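Local coordinates for DUF5624 domain-containing protein (PDB 4JX2) that is of unknown function but is probably a secreted protein of the DUF5624 family, built from an unusual combination of alpha helices and beta sheet, at residues 182-185 with 186-190; 221-224 with 225-228; 36-39 with 40-44; 319-322 with 323-327; 235-238 with 239-243. One frame throughout, in Å; residues are numbered along the deposited sequence.

How the contacts relate
Each contact lies within one unbroken run of chain, so none closes a long loop and none nests in or crosses another; they follow in the order contact 3, 1, 2, 5, 4. Contact 3 sits in helix 32-41 and the turn after it, packed against the second subunit. Contact 1 lies on helix 175-197 and contact 2 opens helix 223-247, and these two touch, the methyl of A185 packing on Y223 and V226. Contact 5 follows on that same helix, centre to centre about 22 Å from contact 2, where the helix reaches strand 96-101. Contact 4, on helix 315-339, packs on central strands of the mixed sheet.

Contact 1 of 5, residues 182-185 with 186-190; sequences IDYA and CSMAG
Y184 and M188, one turn apart on the alpha helix 175-197, lie side by side and point the same way, forming an i to i+4 Met-aromatic contact. M188 is present as selenomethionine. Its CB rests 3.2 Å from Y184 O, the carbonyl that also accepts the backbone N-H of M188. From there CG leaves anti to the backbone N (chi1 178°) and the chain stays extended, which carries SE along the tyrosine instead of back over the helix. SE reaches the phenol end of the ring, 3.8 Å from Y184 CE2 and 3.7 Å from Y184 OH. It stands 4.6 Å from the ring centroid in an oblique approach, 47° off the normal. At the tip, M188 CE packs against the carbonyl oxygen of I221, to which Y184 OH is hydrogen-bonded, so the hydroxyl and the methyl end both meet the I221 carbonyl, just before helix 223-247.

Around the helix, S187 OG has partners in Y219 and P427, and D183 is held by N426 and by a salt bridge to K152. Another side turns toward helices 110-117 and 136-155, with I182 and C186 both packing on I116. There the CG2 branch of I182, rather than CG1, is the one that meets C186, with CG2 4.1 Å from SG.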
loop_
_atom_site.group_PDB
_atom_site.type_symbol
_atom_site.label_atom_id
_atom_site.label_comp_id
_atom_site.label_asym_id
_atom_site.label_seq_id
_atom_site.Cartn_x
_atom_site.Cartn_y
_atom_site.Cartn_z
ATOM N N ILE A 182 -24.854 20.987 -16.527
ATOM C CA ILE A 182 -25.094 21.241 -15.102
ATOM C C ILE A 182 -26.582 21.611 -14.918
ATOM O O ILE A 182 -27.222 21.150 -13.968
ATOM C CB ILE A 182 -24.118 22.293 -14.514
ATOM C CG1 ILE A 182 -22.690 21.727 -14.475
ATOM C CG2 ILE A 182 -24.543 22.739 -13.100
ATOM C CD1 ILE A 182 -21.635 22.698 -14.705
ATOM N N ASP A 183 -27.142 22.379 -15.869
ATOM C CA ASP A 183 -28.554 22.741 -15.856
ATOM C C ASP A 183 -29.430 21.463 -15.928
ATOM O O ASP A 183 -30.303 21.269 -15.075
ATOM C CB ASP A 183 -28.863 23.705 -16.998
ATOM C CG ASP A 183 -30.247 24.304 -16.893
ATOM O OD1 ASP A 183 -30.482 25.103 -15.955
ATOM O OD2 ASP A 183 -31.114 23.941 -17.716
ATOM N N TYR A 184 -29.139 20.579 -16.906
ATOM C CA TYR A 184 -29.786 19.279 -17.118
ATOM C C TYR A 184 -29.689 18.389 -15.860
ATOM O O TYR A 184 -30.683 17.765 -15.456
ATOM C CB TYR A 184 -29.140 18.550 -18.321
ATOM C CG TYR A 184 -29.680 17.153 -18.538
ATOM C CD1 TYR A 184 -30.937 16.948 -19.108
ATOM C CD2 TYR A 184 -28.945 16.030 -18.156
ATOM C CE1 TYR A 184 -31.441 15.664 -19.305
ATOM C CE2 TYR A 184 -29.444 14.739 -18.342
ATOM C CZ TYR A 184 -30.686 14.563 -18.931
ATOM O OH TYR A 184 -31.190 13.303 -19.108
ATOM N N ALA A 185 -28.472 18.317 -15.269
ATOM C CA ALA A 185 -28.168 17.528 -14.082
ATOM C C ALA A 185 -28.996 17.995 -12.893
ATOM O O ALA A 185 -29.635 17.166 -12.244
ATOM C CB ALA A 185 -26.689 17.618 -13.764
ATOM N N CYS A 186 -29.038 19.316 -12.638
ATOM C CA CYS A 186 -29.823 19.891 -11.539
ATOM C C CYS A 186 -31.307 19.613 -11.737
ATOM O O CYS A 186 -31.982 19.178 -10.802
ATOM C CB CYS A 186 -29.553 21.384 -11.391
ATOM S SG CYS A 186 -27.866 21.777 -10.864
ATOM N N SER A 187 -31.799 19.827 -12.962
ATOM C CA SER A 187 -33.195 19.614 -13.327
ATOM C C SER A 187 -33.592 18.123 -13.141
ATOM O O SER A 187 -34.629 17.833 -12.541
ATOM C CB SER A 187 -33.422 20.071 -14.766
ATOM O OG SER A 187 -34.787 19.968 -15.133
HETATM N N MSE A 188 -32.748 17.194 -13.624
HETATM C CA MSE A 188 -32.991 15.764 -13.523
HETATM C C MSE A 188 -33.017 15.309 -12.055
HETATM O O MSE A 188 -34.033 14.776 -11.609
HETATM C CB MSE A 188 -31.923 15.013 -14.317
HETATM C CG MSE A 188 -32.058 13.523 -14.240
HETATM SE SE MSE A 188 -30.802 12.686 -15.446
HETATM C CE MSE A 188 -31.645 10.957 -15.608
ATOM N N ALA A 189 -31.913 15.531 -11.316
ATOM C CA ALA A 189 -31.756 15.152 -9.906
ATOM C C ALA A 189 -32.772 15.831 -9.001
ATOM O O ALA A 189 -33.309 15.178 -8.107
ATOM C CB ALA A 189 -30.350 15.486 -9.435
ATOM N N GLY A 190 -33.022 17.125 -9.234
ATOM C CA GLY A 190 -33.994 17.914 -8.483
ATOM C C GLY A 190 -35.399 17.370 -8.604
ATOM O O GLY A 190 -36.027 17.040 -7.596
#

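Contact 2 of 5, residues 221-224 with 225-228; sequences IPYN and NVMI
N224, N225 and Y223 carry most of this contact, each meeting a residue on the other side of the N224-N225 junction. N224 is crossed by the bent chain of M227, a selenomethionine, whose CE comes to 3.7 Å from N224 CA; the asparagine side chain also packs on L370 and on F340 of the second subunit. N225 folds its amide back beside its own backbone N (chi1 -71°), over the proline. Its OD1 lies 3.6 Å from P222 CG, while its CB meets CG2 of I221, the residue before the proline.

All of this belongs to the N-terminal turn of helix 223-247, where the chain leaves the P222 loop and alpha-helical bonding sets in. The entry is marked by N225 N donating to P222 O at 3.1 Å, a bent bond whose donor stands well above the carbonyl plane. Regular i to i+4 pairing follows, with M227 N giving to Y223 O at 2.9 Å and I228 N to N224 O at 3.2 Å.

Y223 has CG anti to the backbone N (chi1 -159°), and this torsion brings the ring beside V226 and M227. The methyl CG1 of V226 sits over one face in a CH-pi contact, 4.0 Å from the ring centroid and displaced toward the rim, nearest to Y223 CZ at 3.6 Å. M227 comes across the ring at about a right angle and touches it obliquely, its CG 3.9 Å from Y223 CD2. Beyond these neighbours, Y223 OH bonds to the carbonyl of I116 and the ring stacks with F212.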
loop_
_atom_site.group_PDB
_atom_site.type_symbol
_atom_site.label_atom_id
_atom_site.label_comp_id
_atom_site.label_asym_id
_atom_site.label_seq_id
_atom_site.Cartn_x
_atom_site.Cartn_y
_atom_site.Cartn_z
ATOM N N ILE A 221 -30.945 11.234 -21.103
ATOM C CA ILE A 221 -29.508 11.045 -20.901
ATOM C C ILE A 221 -29.335 10.519 -19.470
ATOM O O ILE A 221 -29.717 11.208 -18.518
ATOM C CB ILE A 221 -28.658 12.317 -21.163
ATOM C CG1 ILE A 221 -28.859 12.858 -22.592
ATOM C CG2 ILE A 221 -27.167 12.036 -20.882
ATOM C CD1 ILE A 221 -28.704 14.394 -22.701
ATOM N N PRO A 222 -28.795 9.299 -19.277
ATOM C CA PRO A 222 -28.611 8.798 -17.897
ATOM C C PRO A 222 -27.794 9.748 -17.023
ATOM O O PRO A 222 -26.898 10.423 -17.539
ATOM C CB PRO A 222 -27.829 7.492 -18.099
ATOM C CG PRO A 222 -28.124 7.080 -19.486
ATOM C CD PRO A 222 -28.302 8.334 -20.281
ATOM N N TYR A 223 -28.046 9.760 -15.691
ATOM C CA TYR A 223 -27.209 10.539 -14.773
ATOM C C TYR A 223 -25.802 9.928 -14.741
ATOM O O TYR A 223 -24.834 10.639 -14.459
ATOM C CB TYR A 223 -27.790 10.654 -13.357
ATOM C CG TYR A 223 -27.187 11.839 -12.642
ATOM C CD1 TYR A 223 -27.652 13.131 -12.882
ATOM C CD2 TYR A 223 -26.090 11.686 -11.794
ATOM C CE1 TYR A 223 -27.055 14.238 -12.281
ATOM C CE2 TYR A 223 -25.478 12.788 -11.191
ATOM C CZ TYR A 223 -25.965 14.062 -11.442
ATOM O OH TYR A 223 -25.387 15.153 -10.847
ATOM N N ASN A 224 -25.694 8.614 -15.074
ATOM C CA ASN A 224 -24.442 7.882 -15.229
ATOM C C ASN A 224 -23.498 8.655 -16.176
ATOM O O ASN A 224 -22.315 8.774 -15.874
ATOM C CB ASN A 224 -24.730 6.496 -15.801
ATOM C CG ASN A 224 -25.307 5.436 -14.881
ATOM O OD1 ASN A 224 -25.078 5.382 -13.678
ATOM N ND2 ASN A 224 -25.982 4.476 -15.469
ATOM N N ASN A 225 -24.037 9.222 -17.301
ATOM C CA ASN A 225 -23.267 10.018 -18.268
ATOM C C ASN A 225 -22.796 11.353 -17.647
ATOM O O ASN A 225 -21.670 11.789 -17.916
ATOM C CB ASN A 225 -24.087 10.284 -19.510
ATOM C CG ASN A 225 -24.335 9.086 -20.404
ATOM O OD1 ASN A 225 -24.649 7.965 -19.958
ATOM N ND2 ASN A 225 -24.282 9.333 -21.707
ATOM N N VAL A 226 -23.632 11.974 -16.797
ATOM C CA VAL A 226 -23.282 13.212 -16.106
ATOM C C VAL A 226 -22.110 12.905 -15.162
ATOM O O VAL A 226 -21.168 13.692 -15.095
ATOM C CB VAL A 226 -24.496 13.859 -15.378
ATOM C CG1 VAL A 226 -24.073 14.962 -14.418
ATOM C CG2 VAL A 226 -25.492 14.401 -16.377
HETATM N N MSE A 227 -22.145 11.751 -14.472
HETATM C CA MSE A 227 -21.069 11.362 -13.564
HETATM C C MSE A 227 -19.755 11.196 -14.297
HETATM O O MSE A 227 -18.759 11.709 -13.810
HETATM C CB MSE A 227 -21.419 10.103 -12.793
HETATM C CG MSE A 227 -22.368 10.407 -11.667
HETATM SE SE MSE A 227 -22.617 8.942 -10.493
HETATM C CE MSE A 227 -23.830 7.779 -11.616
ATOM N N ILE A 228 -19.750 10.566 -15.490
ATOM C CA ILE A 228 -18.525 10.384 -16.275
ATOM C C ILE A 228 -18.038 11.753 -16.809
ATOM O O ILE A 228 -16.863 12.084 -16.633
ATOM C CB ILE A 228 -18.689 9.327 -17.405
ATOM C CG1 ILE A 228 -19.195 7.942 -16.868
ATOM C CG2 ILE A 228 -17.400 9.179 -18.234
ATOM C CD1 ILE A 228 -18.471 7.336 -15.548
#

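Contact 3 of 5, residues 36-39 with 40-44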
loop_
_atom_site.group_PDB
_atom_site.type_symbol
_atom_site.label_atom_id
_atom_site.label_comp_id
_atom_site.label_asym_id
_atom_site.label_seq_id
_atom_site.Cartn_x
_atom_site.Cartn_y
_atom_site.Cartn_z
ATOM N N ASN A 36 27.611 -9.954 18.736
ATOM C CA ASN A 36 28.829 -9.644 17.984
ATOM C C ASN A 36 28.687 -10.103 16.523
ATOM O O ASN A 36 28.921 -9.298 15.621
ATOM C CB ASN A 36 30.070 -10.259 18.650
ATOM C CG ASN A 36 30.359 -9.713 20.032
ATOM O OD1 ASN A 36 29.732 -8.757 20.509
ATOM N ND2 ASN A 36 31.317 -10.313 20.712
ATOM N N LEU A 37 28.213 -11.352 16.300
ATOM C CA LEU A 37 27.987 -11.905 14.969
ATOM C C LEU A 37 26.895 -11.123 14.248
ATOM O O LEU A 37 27.061 -10.813 13.066
ATOM C CB LEU A 37 27.630 -13.409 15.021
ATOM C CG LEU A 37 27.440 -14.112 13.653
ATOM C CD1 LEU A 37 28.707 -14.015 12.803
ATOM C CD2 LEU A 37 27.017 -15.548 13.816
ATOM N N TYR A 38 25.803 -10.788 14.959
ATOM C CA TYR A 38 24.680 -10.034 14.405
ATOM C C TYR A 38 25.142 -8.679 13.847
ATOM O O TYR A 38 24.890 -8.368 12.681
ATOM C CB TYR A 38 23.564 -9.837 15.449
ATOM C CG TYR A 38 22.360 -9.119 14.882
ATOM C CD1 TYR A 38 21.439 -9.787 14.082
ATOM C CD2 TYR A 38 22.173 -7.754 15.093
ATOM C CE1 TYR A 38 20.351 -9.120 13.522
ATOM C CE2 TYR A 38 21.089 -7.076 14.533
ATOM C CZ TYR A 38 20.171 -7.768 13.764
ATOM O OH TYR A 38 19.111 -7.097 13.205
ATOM N N PHE A 39 25.879 -7.921 14.664
ATOM C CA PHE A 39 26.371 -6.588 14.349
ATOM C C PHE A 39 27.496 -6.568 13.309
ATOM O O PHE A 39 27.811 -5.488 12.803
ATOM C CB PHE A 39 26.807 -5.881 15.633
ATOM C CG PHE A 39 25.659 -5.442 16.514
ATOM C CD1 PHE A 39 24.522 -4.866 15.966
ATOM C CD2 PHE A 39 25.728 -5.584 17.894
ATOM C CE1 PHE A 39 23.475 -4.451 16.782
ATOM C CE2 PHE A 39 24.694 -5.135 18.710
ATOM C CZ PHE A 39 23.575 -4.574 18.150
ATOM N N ASP A 40 28.057 -7.742 12.944
ATOM C CA ASP A 40 29.085 -7.868 11.904
ATOM C C ASP A 40 28.505 -7.593 10.519
ATOM O O ASP A 40 29.231 -7.142 9.634
ATOM C CB ASP A 40 29.730 -9.271 11.920
ATOM C CG ASP A 40 30.751 -9.524 13.026
ATOM O OD1 ASP A 40 31.364 -8.545 13.518
ATOM O OD2 ASP A 40 30.948 -10.685 13.381
ATOM N N PHE A 41 27.207 -7.839 10.327
ATOM C CA PHE A 41 26.587 -7.609 9.040
ATOM C C PHE A 41 25.590 -6.424 9.074
ATOM O O PHE A 41 25.625 -5.567 8.181
ATOM C CB PHE A 41 25.906 -8.901 8.548
ATOM C CG PHE A 41 25.089 -8.770 7.287
ATOM C CD1 PHE A 41 25.704 -8.571 6.057
ATOM C CD2 PHE A 41 23.702 -8.800 7.333
ATOM C CE1 PHE A 41 24.942 -8.436 4.888
ATOM C CE2 PHE A 41 22.941 -8.662 6.166
ATOM C CZ PHE A 41 23.570 -8.465 4.953
ATOM N N THR A 42 24.696 -6.376 10.063
ATOM C CA THR A 42 23.674 -5.337 10.053
ATOM C C THR A 42 23.508 -4.670 11.433
ATOM O O THR A 42 24.366 -4.804 12.288
ATOM C CB THR A 42 22.358 -5.946 9.489
ATOM O OG1 THR A 42 21.452 -4.893 9.149
ATOM C CG2 THR A 42 21.713 -7.003 10.419
ATOM N N GLY A 43 22.443 -3.895 11.583
ATOM C CA GLY A 43 22.104 -3.207 12.817
ATOM C C GLY A 43 22.658 -1.813 12.996
ATOM O O GLY A 43 22.411 -1.208 14.037
ATOM N N ASP A 44 23.374 -1.276 11.988
ATOM C CA ASP A 44 24.034 0.034 12.026
ATOM C C ASP A 44 23.089 1.219 12.235
ATOM O O ASP A 44 23.547 2.266 12.693
ATOM C CB ASP A 44 24.889 0.267 10.774
ATOM C CG ASP A 44 24.212 -0.057 9.465
ATOM O OD1 ASP A 44 24.111 -1.257 9.132
ATOM O OD2 ASP A 44 23.819 0.890 8.752
#
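Y38 and T42 meet near the C-terminal end of helix 32-41, where the alpha helix gives way to a loop through a glycine with left-handed backbone angles (G43, phi 90°).

Among the backbone hydrogen bonds, Y38 O is the common acceptor. T42 N approaches it almost straight and in the carbonyl plane at 3.3 Å, and F41 N adds a weak bond to the same oxygen. One step earlier, D40 N donates to L37 O at 3.2 Å from well above the carbonyl plane.

The aromatic contacts come from one threonine methyl and two rings. T42 CG2 hangs over a face of the Y38 ring in a CH-pi contact, 4.2 Å from its centroid and nearest to the phenol end. It gets there because OG1 takes the place anti to the backbone N (chi1 -165°), leaving the methyl between N and the carbonyl carbon. F39 CE1 lies at the edge of the Y38 ring, in its plane, while F39 itself packs with W35 and Y49.

Charge gathers at D40, whose carboxylate curls back toward the helix. OD1 is in a salt bridge with K53, but OD2 lies near D147 of the second subunit, a pair of like charges which K53 probably offsets in part. The second subunit also takes F41, edge-to-face with its Y125.

Finally, where the loop turns back, F39 CA lies 3.4 Å from T42 O in a CA-H...O contact, and that oxygen also sits in the plane of the F39 ring at its CD1 edge.

Contact 4 of 5, residues 319-322 with 323-327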
loop_
_atom_site.group_PDB
_atom_site.type_symbol
_atom_site.label_atom_id
_atom_site.label_comp_id
_atom_site.label_asym_id
_atom_site.label_seq_id
_atom_site.Cartn_x
_atom_site.Cartn_y
_atom_site.Cartn_z
ATOM N N ASN A 319 17.208 15.527 3.216
ATOM C CA ASN A 319 17.892 14.238 3.347
ATOM C C ASN A 319 16.879 13.133 3.640
ATOM O O ASN A 319 17.062 11.999 3.191
ATOM C CB ASN A 319 19.003 14.287 4.423
ATOM C CG ASN A 319 20.167 15.207 4.078
ATOM O OD1 ASN A 319 20.370 15.621 2.925
ATOM N ND2 ASN A 319 20.957 15.571 5.074
ATOM N N TYR A 320 15.782 13.484 4.344
ATOM C CA TYR A 320 14.730 12.535 4.663
ATOM C C TYR A 320 14.060 12.011 3.382
ATOM O O TYR A 320 14.022 10.806 3.177
ATOM C CB TYR A 320 13.681 13.126 5.637
ATOM C CG TYR A 320 12.534 12.173 5.881
ATOM C CD1 TYR A 320 12.715 11.005 6.622
ATOM C CD2 TYR A 320 11.295 12.377 5.278
ATOM C CE1 TYR A 320 11.678 10.088 6.794
ATOM C CE2 TYR A 320 10.246 11.475 5.457
ATOM C CZ TYR A 320 10.444 10.331 6.211
ATOM O OH TYR A 320 9.424 9.424 6.345
ATOM N N TYR A 321 13.542 12.900 2.537
ATOM C CA TYR A 321 12.833 12.489 1.326
ATOM C C TYR A 321 13.774 11.903 0.264
ATOM O O TYR A 321 13.461 10.872 -0.333
ATOM C CB TYR A 321 12.016 13.672 0.744
ATOM C CG TYR A 321 10.816 14.018 1.593
ATOM C CD1 TYR A 321 9.792 13.093 1.803
ATOM C CD2 TYR A 321 10.716 15.255 2.221
ATOM C CE1 TYR A 321 8.702 13.394 2.616
ATOM C CE2 TYR A 321 9.614 15.577 3.013
ATOM C CZ TYR A 321 8.609 14.643 3.206
ATOM O OH TYR A 321 7.520 14.959 3.982
ATOM N N ASN A 322 14.915 12.547 0.057
ATOM C CA ASN A 322 15.887 12.192 -0.955
ATOM C C ASN A 322 16.611 10.883 -0.632
ATOM O O ASN A 322 16.706 10.028 -1.512
ATOM C CB ASN A 322 16.887 13.349 -1.113
ATOM C CG ASN A 322 17.925 13.170 -2.175
ATOM O OD1 ASN A 322 17.624 12.946 -3.343
ATOM N ND2 ASN A 322 19.183 13.318 -1.794
ATOM N N ASN A 323 17.134 10.729 0.609
ATOM C CA ASN A 323 17.930 9.565 0.999
ATOM C C ASN A 323 17.162 8.524 1.826
ATOM O O ASN A 323 17.202 7.348 1.479
ATOM C CB ASN A 323 19.177 10.007 1.765
ATOM C CG ASN A 323 20.088 10.944 1.005
ATOM O OD1 ASN A 323 20.234 12.118 1.349
ATOM N ND2 ASN A 323 20.731 10.446 -0.037
ATOM N N THR A 324 16.491 8.935 2.919
ATOM C CA THR A 324 15.790 8.015 3.813
ATOM C C THR A 324 14.627 7.375 3.099
ATOM O O THR A 324 14.413 6.168 3.263
ATOM C CB THR A 324 15.347 8.726 5.099
ATOM O OG1 THR A 324 16.434 9.505 5.611
ATOM C CG2 THR A 324 14.828 7.765 6.169
ATOM N N VAL A 325 13.873 8.160 2.316
ATOM C CA VAL A 325 12.715 7.628 1.605
ATOM C C VAL A 325 13.140 7.094 0.229
ATOM O O VAL A 325 13.315 5.887 0.097
ATOM C CB VAL A 325 11.523 8.615 1.520
ATOM C CG1 VAL A 325 10.330 7.960 0.847
ATOM C CG2 VAL A 325 11.124 9.091 2.910
ATOM N N TRP A 326 13.372 7.975 -0.757
ATOM C CA TRP A 326 13.678 7.597 -2.134
ATOM C C TRP A 326 14.940 6.722 -2.266
ATOM O O TRP A 326 14.859 5.638 -2.855
ATOM C CB TRP A 326 13.762 8.837 -3.051
ATOM C CG TRP A 326 13.652 8.467 -4.502
ATOM C CD1 TRP A 326 12.504 8.270 -5.215
ATOM C CD2 TRP A 326 14.730 8.076 -5.364
ATOM N NE1 TRP A 326 12.803 7.819 -6.481
ATOM C CE2 TRP A 326 14.159 7.658 -6.589
ATOM C CE3 TRP A 326 16.128 8.014 -5.210
ATOM C CZ2 TRP A 326 14.938 7.220 -7.669
ATOM C CZ3 TRP A 326 16.893 7.569 -6.279
ATOM C CH2 TRP A 326 16.302 7.197 -7.495
ATOM N N GLY A 327 16.063 7.204 -1.718
ATOM C CA GLY A 327 17.382 6.574 -1.781
ATOM C C GLY A 327 17.446 5.134 -1.317
ATOM O O GLY A 327 18.045 4.299 -1.993
#
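N319 O is gripped by two backbone N-H groups, those of N323 and T324. T324 N lies in the carbonyl plane at 3.1 Å, whereas N323 N, at 2.9 Å, stands above that plane, so the two share the oxygen from different directions. From here the pairing slips by one residue: V325 N bonds to Y320 O at 2.8 Å, nearly in line with the carbonyl, W326 N to Y321 O, and G327 N to N322 O by a more bent bond.

The wider turn brings V325 CG2 over one face of the Y320 ring in a CH-pi contact, 3.8 Å from the centroid and displaced toward the rim, nearest to CE2 and CZ. T324 crosses the ring at about a right angle, its CB 3.8 Å from Y320 CD1. This run of i to i+5 bonds is a pi-type turn within helix 315-339, lying against strands 79-84 and 257-262 of the mixed sheet.

Y320, with CG anti to its own N (chi1 176°), places CD2 over the centre of one face of the Y321 ring. K305 makes a cation-pi contact with Y320, and both phenol hydroxyls bond to the backbone of A303. On the polar side, the N319 and N323 side chains lie side by side, their amide planes turned 57° apart; N322 OD1 bonds to K257 NZ. W326 points to the sheet, its NE1 bonded to R295 O, its ring stacked on H330, and N322 O lies near its plane at the edge.

Contact 5 of 5, residues 235-238 with 239-243; sequences ALQS and MDQLH
M239 folds back along helix 223-247 to reach A235, one turn earlier. The selenomethionine places CG beside its own backbone N, anti to the carbonyl carbon (chi1 -68°), and then runs extended. That first torsion turns the chain toward the N-terminal end of the helix: CG passes 3.3 Å from A235 O, and the tip methyl CE ends 3.9 Å from A235 CB. The methyl and the alanine thus form a small apolar surface beside helix 386-398, where V388 and L396 pack.

Q237 sends CG away from its N and Q241 sets it beside its N, and the two chains then bend in opposite senses at chi2 (62° and -64°). They nevertheless lie side by side and point the same way, with Q237 CD 3.9 Å from Q241 CG. The amide end of Q237 thus lies against the CG methylene of Q241.

The backbone beneath is regular alpha helix: M239 N donates to A235 O and Q241 N to Q237 O, each at 2.9 Å, while the bond from L242 N to S238 O is weak. A water modelled between Q237 OE1 and D240 OD2 is too close to both to be more than a doubtful bridge.

Firmer polar links lead away from the helix. S238 OG is bonded to M102 O, and Q237 NE2 donates to the carbonyls of S108 and N167. Two acceptors at NE2 settle which end of the Q237 amide is the donor, and so imply that OE1 is correctly placed as its acceptor end.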
loop_
_atom_site.group_PDB
_atom_site.type_symbol
_atom_site.label_atom_id
_atom_site.label_comp_id
_atom_site.label_asym_id
_atom_site.label_seq_id
_atom_site.Cartn_x
_atom_site.Cartn_y
_atom_site.Cartn_z
ATOM N N ALA A 235 -10.613 15.731 -14.056
ATOM C CA ALA A 235 -9.309 15.158 -14.428
ATOM C C ALA A 235 -8.572 16.093 -15.390
ATOM O O ALA A 235 -7.406 16.425 -15.160
ATOM C CB ALA A 235 -9.504 13.795 -15.085
ATOM N N LEU A 236 -9.281 16.540 -16.449
ATOM C CA LEU A 236 -8.776 17.436 -17.468
ATOM C C LEU A 236 -8.274 18.746 -16.848
ATOM O O LEU A 236 -7.176 19.165 -17.189
ATOM C CB LEU A 236 -9.867 17.704 -18.526
ATOM C CG LEU A 236 -9.576 18.728 -19.642
ATOM C CD1 LEU A 236 -8.323 18.354 -20.462
ATOM C CD2 LEU A 236 -10.805 18.903 -20.557
ATOM N N GLN A 237 -9.039 19.354 -15.926
ATOM C CA GLN A 237 -8.673 20.629 -15.320
ATOM C C GLN A 237 -7.419 20.501 -14.469
ATOM O O GLN A 237 -6.476 21.287 -14.633
ATOM C CB GLN A 237 -9.841 21.223 -14.507
ATOM C CG GLN A 237 -9.533 22.503 -13.697
ATOM C CD GLN A 237 -9.117 23.749 -14.451
ATOM O OE1 GLN A 237 -8.673 23.712 -15.595
ATOM N NE2 GLN A 237 -9.246 24.902 -13.808
ATOM N N SER A 238 -7.406 19.501 -13.598
ATOM C CA SER A 238 -6.335 19.192 -12.660
ATOM C C SER A 238 -5.015 18.905 -13.414
ATOM O O SER A 238 -3.965 19.476 -13.069
ATOM C CB SER A 238 -6.769 18.014 -11.787
ATOM O OG SER A 238 -5.718 17.481 -11.002
HETATM N N MSE A 239 -5.089 18.068 -14.466
HETATM C CA MSE A 239 -3.916 17.706 -15.259
HETATM C C MSE A 239 -3.436 18.865 -16.148
HETATM O O MSE A 239 -2.224 19.051 -16.281
HETATM C CB MSE A 239 -4.197 16.465 -16.102
HETATM C CG MSE A 239 -4.373 15.194 -15.273
HETATM SE SE MSE A 239 -4.733 13.650 -16.402
HETATM C CE MSE A 239 -5.780 12.554 -15.194
ATOM N N ASP A 240 -4.370 19.654 -16.729
ATOM C CA ASP A 240 -4.012 20.790 -17.562
ATOM C C ASP A 240 -3.317 21.877 -16.738
ATOM O O ASP A 240 -2.334 22.461 -17.204
ATOM C CB ASP A 240 -5.244 21.380 -18.271
ATOM C CG ASP A 240 -4.908 22.558 -19.159
ATOM O OD1 ASP A 240 -4.159 22.365 -20.127
ATOM O OD2 ASP A 240 -5.347 23.685 -18.846
ATOM N N GLN A 241 -3.833 22.162 -15.521
ATOM C CA GLN A 241 -3.244 23.178 -14.645
ATOM C C GLN A 241 -1.797 22.817 -14.268
ATOM O O GLN A 241 -0.915 23.690 -14.291
ATOM C CB GLN A 241 -4.100 23.389 -13.406
ATOM C CG GLN A 241 -5.357 24.217 -13.673
ATOM C CD GLN A 241 -5.118 25.636 -14.112
ATOM O OE1 GLN A 241 -5.687 26.088 -15.093
ATOM N NE2 GLN A 241 -4.301 26.382 -13.385
ATOM N N LEU A 242 -1.551 21.539 -13.976
ATOM C CA LEU A 242 -0.213 21.078 -13.669
ATOM C C LEU A 242 0.707 21.139 -14.901
ATOM O O LEU A 242 1.856 21.584 -14.776
ATOM C CB LEU A 242 -0.200 19.656 -13.104
ATOM C CG LEU A 242 1.170 19.298 -12.546
ATOM C CD1 LEU A 242 1.554 20.225 -11.382
ATOM C CD2 LEU A 242 1.264 17.865 -12.169
ATOM N N HIS A 243 0.229 20.662 -16.068
ATOM C CA HIS A 243 1.047 20.684 -17.259
ATOM C C HIS A 243 1.475 22.137 -17.556
ATOM O O HIS A 243 2.653 22.360 -17.820
ATOM C CB HIS A 243 0.323 20.037 -18.443
ATOM C CG HIS A 243 1.075 20.175 -19.726
ATOM N ND1 HIS A 243 0.861 21.248 -20.580
ATOM C CD2 HIS A 243 2.073 19.414 -20.225
ATOM C CE1 HIS A 243 1.694 21.079 -21.589
ATOM N NE2 HIS A 243 2.454 19.996 -21.418
HETATM O O HOH W 1 -7.540 24.264 -17.746
#